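Local coordinates for HTH cro/C1-type domain-containing protein (Pseudomonas aeruginosa, PDB 4O8B) that probably binds promoter DNA through a Cro/C1-type helix-turn-helix and acts as a transcriptional activator controlling motility and biofilm formation, at residues Leu6-Ile11 with Met61-Cys66; Ser16-Gly21 with Phe29-Arg34. All blocks are in the same frame, centred on the assembly; numbering follows the deposited sequence.

Interaction 1: residues Leu6-Ile11 with Met61-Cys66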
loop_
_atom_site.group_PDB
_atom_site.type_symbol
_atom_site.label_atom_id
_atom_site.label_comp_id
_atom_site.label_asym_id
_atom_site.label_seq_id
_atom_site.Cartn_x
_atom_site.Cartn_y
_atom_site.Cartn_z
ATOM N N LEU A 6 -4.989 -9.270 4.375
ATOM C CA LEU A 6 -5.823 -10.050 3.470
ATOM C C LEU A 6 -6.956 -10.716 4.245
ATOM O O LEU A 6 -8.097 -10.748 3.796
ATOM C CB LEU A 6 -4.981 -11.113 2.758
ATOM C CG LEU A 6 -5.718 -12.046 1.786
ATOM C CD1 LEU A 6 -6.186 -11.267 0.561
ATOM C CD2 LEU A 6 -4.784 -13.169 1.373
ATOM N N LYS A 7 -6.633 -11.244 5.423
ATOM C CA LYS A 7 -7.622 -11.901 6.262
ATOM C C LYS A 7 -8.592 -10.865 6.818
ATOM O O LYS A 7 -9.813 -11.070 6.815
ATOM C CB LYS A 7 -6.937 -12.639 7.422
ATOM C CG LYS A 7 -7.850 -13.615 8.161
ATOM C CD LYS A 7 -7.143 -14.255 9.351
ATOM C CE LYS A 7 -5.975 -15.133 8.919
ATOM N NZ LYS A 7 -6.425 -16.332 8.149
ATOM N N ALA A 8 -8.046 -9.749 7.294
ATOM C CA ALA A 8 -8.852 -8.670 7.856
ATOM C C ALA A 8 -9.795 -8.097 6.808
ATOM O O ALA A 8 -10.911 -7.688 7.123
ATOM C CB ALA A 8 -7.943 -7.577 8.397
ATOM N N ALA A 9 -9.339 -8.067 5.554
ATOM C CA ALA A 9 -10.136 -7.534 4.460
ATOM C C ALA A 9 -11.208 -8.526 4.025
ATOM O O ALA A 9 -12.244 -8.128 3.483
ATOM C CB ALA A 9 -9.234 -7.190 3.287
ATOM N N ARG A 10 -10.963 -9.818 4.252
ATOM C CA ARG A 10 -11.917 -10.850 3.888
ATOM C C ARG A 10 -13.017 -10.954 4.928
ATOM O O ARG A 10 -14.160 -11.294 4.605
ATOM C CB ARG A 10 -11.206 -12.196 3.726
ATOM C CG ARG A 10 -12.154 -13.382 3.618
ATOM C CD ARG A 10 -11.425 -14.653 3.204
ATOM N NE ARG A 10 -10.577 -15.198 4.266
ATOM C CZ ARG A 10 -11.041 -15.677 5.422
ATOM N NH1 ARG A 10 -12.346 -15.676 5.677
ATOM N NH2 ARG A 10 -10.194 -16.161 6.321
ATOM N N ILE A 11 -12.674 -10.672 6.177
ATOM C CA ILE A 11 -13.642 -10.724 7.265
ATOM C C ILE A 11 -14.577 -9.524 7.193
ATOM O O ILE A 11 -15.780 -9.647 7.414
ATOM C CB ILE A 11 -12.945 -10.732 8.647
ATOM C CG1 ILE A 11 -12.183 -12.042 8.842
ATOM C CG2 ILE A 11 -13.977 -10.545 9.750
ATOM C CD1 ILE A 11 -11.424 -12.118 10.153
ATOM N N MET A 61 -5.434 -1.599 -2.877
ATOM C CA MET A 61 -4.335 -2.555 -2.946
ATOM C C MET A 61 -3.285 -2.216 -1.899
ATOM O O MET A 61 -2.680 -3.107 -1.297
ATOM C CB MET A 61 -3.699 -2.530 -4.340
ATOM C CG MET A 61 -2.314 -3.153 -4.391
ATOM S SD MET A 61 -1.557 -3.032 -6.016
ATOM C CE MET A 61 -2.207 -4.487 -6.802
ATOM N N ALA A 62 -3.076 -0.916 -1.686
ATOM C CA ALA A 62 -2.096 -0.446 -0.717
ATOM C C ALA A 62 -2.346 -1.023 0.675
ATOM O O ALA A 62 -1.404 -1.375 1.383
ATOM C CB ALA A 62 -2.120 1.079 -0.658
ATOM N N TYR A 63 -3.616 -1.113 1.059
ATOM C CA TYR A 63 -3.983 -1.645 2.361
ATOM C C TYR A 63 -3.376 -3.031 2.585
ATOM O O TYR A 63 -2.808 -3.309 3.645
ATOM C CB TYR A 63 -5.503 -1.737 2.491
ATOM C CG TYR A 63 -5.969 -2.410 3.760
ATOM C CD1 TYR A 63 -5.764 -1.813 5.003
ATOM C CD2 TYR A 63 -6.558 -3.679 3.726
ATOM C CE1 TYR A 63 -6.174 -2.443 6.184
ATOM C CE2 TYR A 63 -6.970 -4.315 4.895
ATOM C CZ TYR A 63 -6.754 -3.699 6.120
ATOM O OH TYR A 63 -7.148 -4.324 7.277
ATOM N N LEU A 64 -3.512 -3.889 1.580
ATOM C CA LEU A 64 -2.991 -5.254 1.657
ATOM C C LEU A 64 -1.469 -5.286 1.741
ATOM O O LEU A 64 -0.873 -6.334 1.993
ATOM C CB LEU A 64 -3.465 -6.046 0.440
ATOM C CG LEU A 64 -4.991 -6.112 0.276
ATOM C CD1 LEU A 64 -5.347 -6.622 -1.110
ATOM C CD2 LEU A 64 -5.581 -7.005 1.351
ATOM N N TYR A 65 -0.846 -4.128 1.544
ATOM C CA TYR A 65 0.611 -4.005 1.603
ATOM C C TYR A 65 1.020 -2.938 2.614
ATOM O O TYR A 65 2.091 -2.343 2.499
ATOM C CB TYR A 65 1.168 -3.641 0.225
ATOM C CG TYR A 65 1.220 -4.791 -0.754
ATOM C CD1 TYR A 65 2.244 -5.741 -0.695
ATOM C CD2 TYR A 65 0.236 -4.941 -1.735
ATOM C CE1 TYR A 65 2.298 -6.798 -1.598
ATOM C CE2 TYR A 65 0.281 -6.004 -2.643
ATOM C CZ TYR A 65 1.309 -6.928 -2.562
ATOM O OH TYR A 65 1.349 -7.974 -3.456
ATOM N N CYS A 66 0.164 -2.701 3.603
ATOM C CA CYS A 66 0.431 -1.704 4.638
ATOM C C CYS A 66 0.749 -2.356 5.979
ATOM O O CYS A 66 -0.149 -2.632 6.770
ATOM C CB CYS A 66 -0.773 -0.774 4.785
ATOM S SG CYS A 66 -0.677 0.320 6.215
#
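Tyr63 and Leu64 reach across to one face of helix 3-13, where Leu6, Ala8 and Ala9 receive them. Branch CD2 of Leu64 lies 3.7 Å from Leu6 CA, so it rests on the helix backbone. The two leucine side chains are looser, with Leu6 CD1 and Leu64 CD2 4.4 Å apart. The methyl of Ala9 touches both partners. Ala9 CB sits at the edge of the Tyr63 ring, near its plane, 4.0 Å from Tyr63 CE2. Ala9 CB is 4.1 Å from Leu64 CD2. Farther along the ring, Tyr63 OH meets Ala8 CB at 3.5 Å. CG of Tyr63 is anti to its backbone N (chi1 174°), which carries the ring out to the alanines. No hydrogen bond crosses the contact; the packing is mainly apolar. Within the Cro/C1-type helix-turn-helix domain, it joins the first helix to the turn that follows helix 47-57. Leu57 packs on both Leu6 and Ala9. Tyr63 also touches Ala72 and Leu76 of helix 69-79, and a backbone hydrogen bond ties Leu64 to Leu2. Next in the chain, Tyr65 stacks its ring on Tyr65 of the second subunit.

Interaction 2: residues Ser16-Gly21 with Phe29-Arg34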
loop_
_atom_site.group_PDB
_atom_site.type_symbol
_atom_site.label_atom_id
_atom_site.label_comp_id
_atom_site.label_asym_id
_atom_site.label_seq_id
_atom_site.Cartn_x
_atom_site.Cartn_y
_atom_site.Cartn_z
ATOM N N SER A 16 -15.950 -16.141 2.938
ATOM C CA SER A 16 -15.307 -17.326 3.490
ATOM C C SER A 16 -14.082 -17.552 2.607
ATOM O O SER A 16 -14.068 -17.131 1.451
ATOM C CB SER A 16 -16.240 -18.540 3.404
ATOM O OG SER A 16 -16.171 -19.159 2.125
ATOM N N GLN A 17 -13.053 -18.194 3.147
ATOM C CA GLN A 17 -11.839 -18.439 2.376
ATOM C C GLN A 17 -12.137 -19.023 1.000
ATOM O O GLN A 17 -11.409 -18.764 0.037
ATOM C CB GLN A 17 -10.889 -19.377 3.131
ATOM C CG GLN A 17 -9.930 -18.664 4.067
ATOM C CD GLN A 17 -8.895 -19.603 4.652
ATOM O OE1 GLN A 17 -9.193 -20.762 4.941
ATOM N NE2 GLN A 17 -7.682 -19.101 4.859
ATOM N N LYS A 18 -13.213 -19.811 0.905
ATOM C CA LYS A 18 -13.592 -20.415 -0.359
ATOM C C LYS A 18 -14.273 -19.396 -1.266
ATOM O O LYS A 18 -14.000 -19.346 -2.462
ATOM C CB LYS A 18 -14.525 -21.603 -0.114
ATOM C CG LYS A 18 -14.981 -22.301 -1.387
ATOM C CD LYS A 18 -15.896 -23.481 -1.075
ATOM C CE LYS A 18 -16.504 -24.055 -2.346
ATOM N NZ LYS A 18 -17.579 -25.046 -2.050
ATOM N N GLN A 19 -15.161 -18.594 -0.698
ATOM C CA GLN A 19 -15.871 -17.578 -1.461
ATOM C C GLN A 19 -14.891 -16.612 -2.113
ATOM O O GLN A 19 -14.947 -16.377 -3.325
ATOM C CB GLN A 19 -16.850 -16.803 -0.567
ATOM C CG GLN A 19 -18.201 -17.474 -0.402
ATOM C CD GLN A 19 -19.034 -16.824 0.691
ATOM O OE1 GLN A 19 -18.523 -16.516 1.768
ATOM N NE2 GLN A 19 -20.327 -16.645 0.432
ATOM N N LEU A 20 -13.995 -16.046 -1.314
ATOM C CA LEU A 20 -13.000 -15.112 -1.842
ATOM C C LEU A 20 -12.166 -15.820 -2.900
ATOM O O LEU A 20 -11.888 -15.275 -3.958
ATOM C CB LEU A 20 -12.105 -14.597 -0.714
ATOM C CG LEU A 20 -10.944 -13.662 -1.099
ATOM C CD1 LEU A 20 -11.403 -12.660 -2.149
ATOM C CD2 LEU A 20 -10.437 -12.939 0.139
ATOM N N GLY A 21 -11.773 -17.063 -2.588
ATOM C CA GLY A 21 -10.976 -17.838 -3.505
ATOM C C GLY A 21 -11.636 -18.016 -4.865
ATOM O O GLY A 21 -10.985 -17.858 -5.902
ATOM N N PHE A 29 -12.680 -26.928 -5.394
ATOM C CA PHE A 29 -11.999 -27.898 -4.533
ATOM C C PHE A 29 -10.731 -27.411 -3.832
ATOM O O PHE A 29 -10.406 -27.888 -2.749
ATOM C CB PHE A 29 -11.695 -29.169 -5.334
ATOM C CG PHE A 29 -10.380 -29.132 -6.068
ATOM C CD1 PHE A 29 -9.206 -29.536 -5.437
ATOM C CD2 PHE A 29 -10.319 -28.706 -7.395
ATOM C CE1 PHE A 29 -7.987 -29.506 -6.108
ATOM C CE2 PHE A 29 -9.105 -28.669 -8.072
ATOM C CZ PHE A 29 -7.933 -29.075 -7.434
ATOM N N SER A 30 -10.016 -26.470 -4.435
ATOM C CA SER A 30 -8.784 -25.974 -3.826
ATOM C C SER A 30 -8.816 -24.491 -3.467
ATOM O O SER A 30 -7.825 -23.942 -2.973
ATOM C CB SER A 30 -7.601 -26.244 -4.758
ATOM O OG SER A 30 -7.781 -25.617 -6.021
ATOM N N ALA A 31 -9.953 -23.843 -3.709
ATOM C CA ALA A 31 -10.110 -22.422 -3.416
ATOM C C ALA A 31 -9.671 -22.063 -1.997
ATOM O O ALA A 31 -8.720 -21.302 -1.805
ATOM C CB ALA A 31 -11.558 -22.007 -3.632
ATOM N N SER A 32 -10.364 -22.616 -1.009
ATOM C CA SER A 32 -10.059 -22.340 0.394
ATOM C C SER A 32 -8.618 -22.689 0.758
ATOM O O SER A 32 -8.044 -22.095 1.679
ATOM C CB SER A 32 -11.023 -23.098 1.308
ATOM O OG SER A 32 -10.814 -24.497 1.232
ATOM N N ALA A 33 -8.034 -23.646 0.041
ATOM C CA ALA A 33 -6.655 -24.051 0.300
ATOM C C ALA A 33 -5.709 -22.972 -0.219
ATOM O O ALA A 33 -4.836 -22.487 0.510
ATOM C CB ALA A 33 -6.361 -25.379 -0.382
ATOM N N ARG A 34 -5.891 -22.604 -1.487
ATOM C CA ARG A 34 -5.066 -21.579 -2.125
ATOM C C ARG A 34 -5.061 -20.298 -1.292
ATOM O O ARG A 34 -4.009 -19.690 -1.076
ATOM C CB ARG A 34 -5.615 -21.273 -3.523
ATOM C CG ARG A 34 -5.705 -22.480 -4.458
ATOM C CD ARG A 34 -4.405 -22.716 -5.196
ATOM N NE ARG A 34 -3.976 -21.515 -5.922
ATOM C CZ ARG A 34 -4.585 -21.020 -6.991
ATOM N NH1 ARG A 34 -5.657 -21.624 -7.486
ATOM N NH2 ARG A 34 -4.126 -19.917 -7.564
#
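In Lys18, CG turns opposite the backbone N and lies beside the carbonyl carbon (chi1 180°), which sets Lys18 CG 4.1 Å from Ala31 CB; the rest of its extended chain leads away. Gln17 is extended beyond CG and lays its CB against Ser32, with Gln17 CB and Ser32 CB 4.1 Å apart. Gln17 OE1 comes within 3.7 Å of Ser32 O, but two acceptors cannot bond here. The amide is held by its other end, since Gln17 NE2 donates to Asn36 OD1 and Glu39 OE2. Ala31 points its methyl at helix 17-22, and Ala31 CB meets Lys18 O at 3.8 Å. Gly21 brings bare backbone to the same methyl, with Gly21 C 4.2 Å from Ala31 CB. With a small residue on each side, the helix axes approach to 7.3 Å at an angle of 104°. Helix 17-22 starts with a capping box: Ser16 OG accepts from Gln19 N at 3.1 Å, nearly straight at 165°, and weakly from Lys18 N, while Ser16 N donates to a lone pair of Gln19 OE1. This steep crossing of two successive helices is the helix-turn-helix itself, and by family analogy helix 28-39 is probably the recognition helix. Behind the pair, beside helix 3-13, Leu20 packs on Leu53, Val56 and Leu57 of helix 47-57.

In the fold
Both interactions belong to the helix-turn-helix domain, with centres about 16 Å apart. Helix 3-13 carries one side of interaction 1 and is followed directly by helix 17-22 of interaction 2, which pairs with helix 28-39. Along the chain, interaction 2 is nested inside the loop closed by interaction 1. Interaction 1 lies close to the centre of the chain, near the second subunit. Interaction 2 lies about 17 Å from the chain centre, untouched by the other subunit. Arg10 joins the two: Arg10 NH2 packs 3.4 Å from Gln17 CG, and Arg10 CD lies near Leu20. The segments of interaction 2, on the helix pair that probably meets DNA, thus lie away from the second subunit.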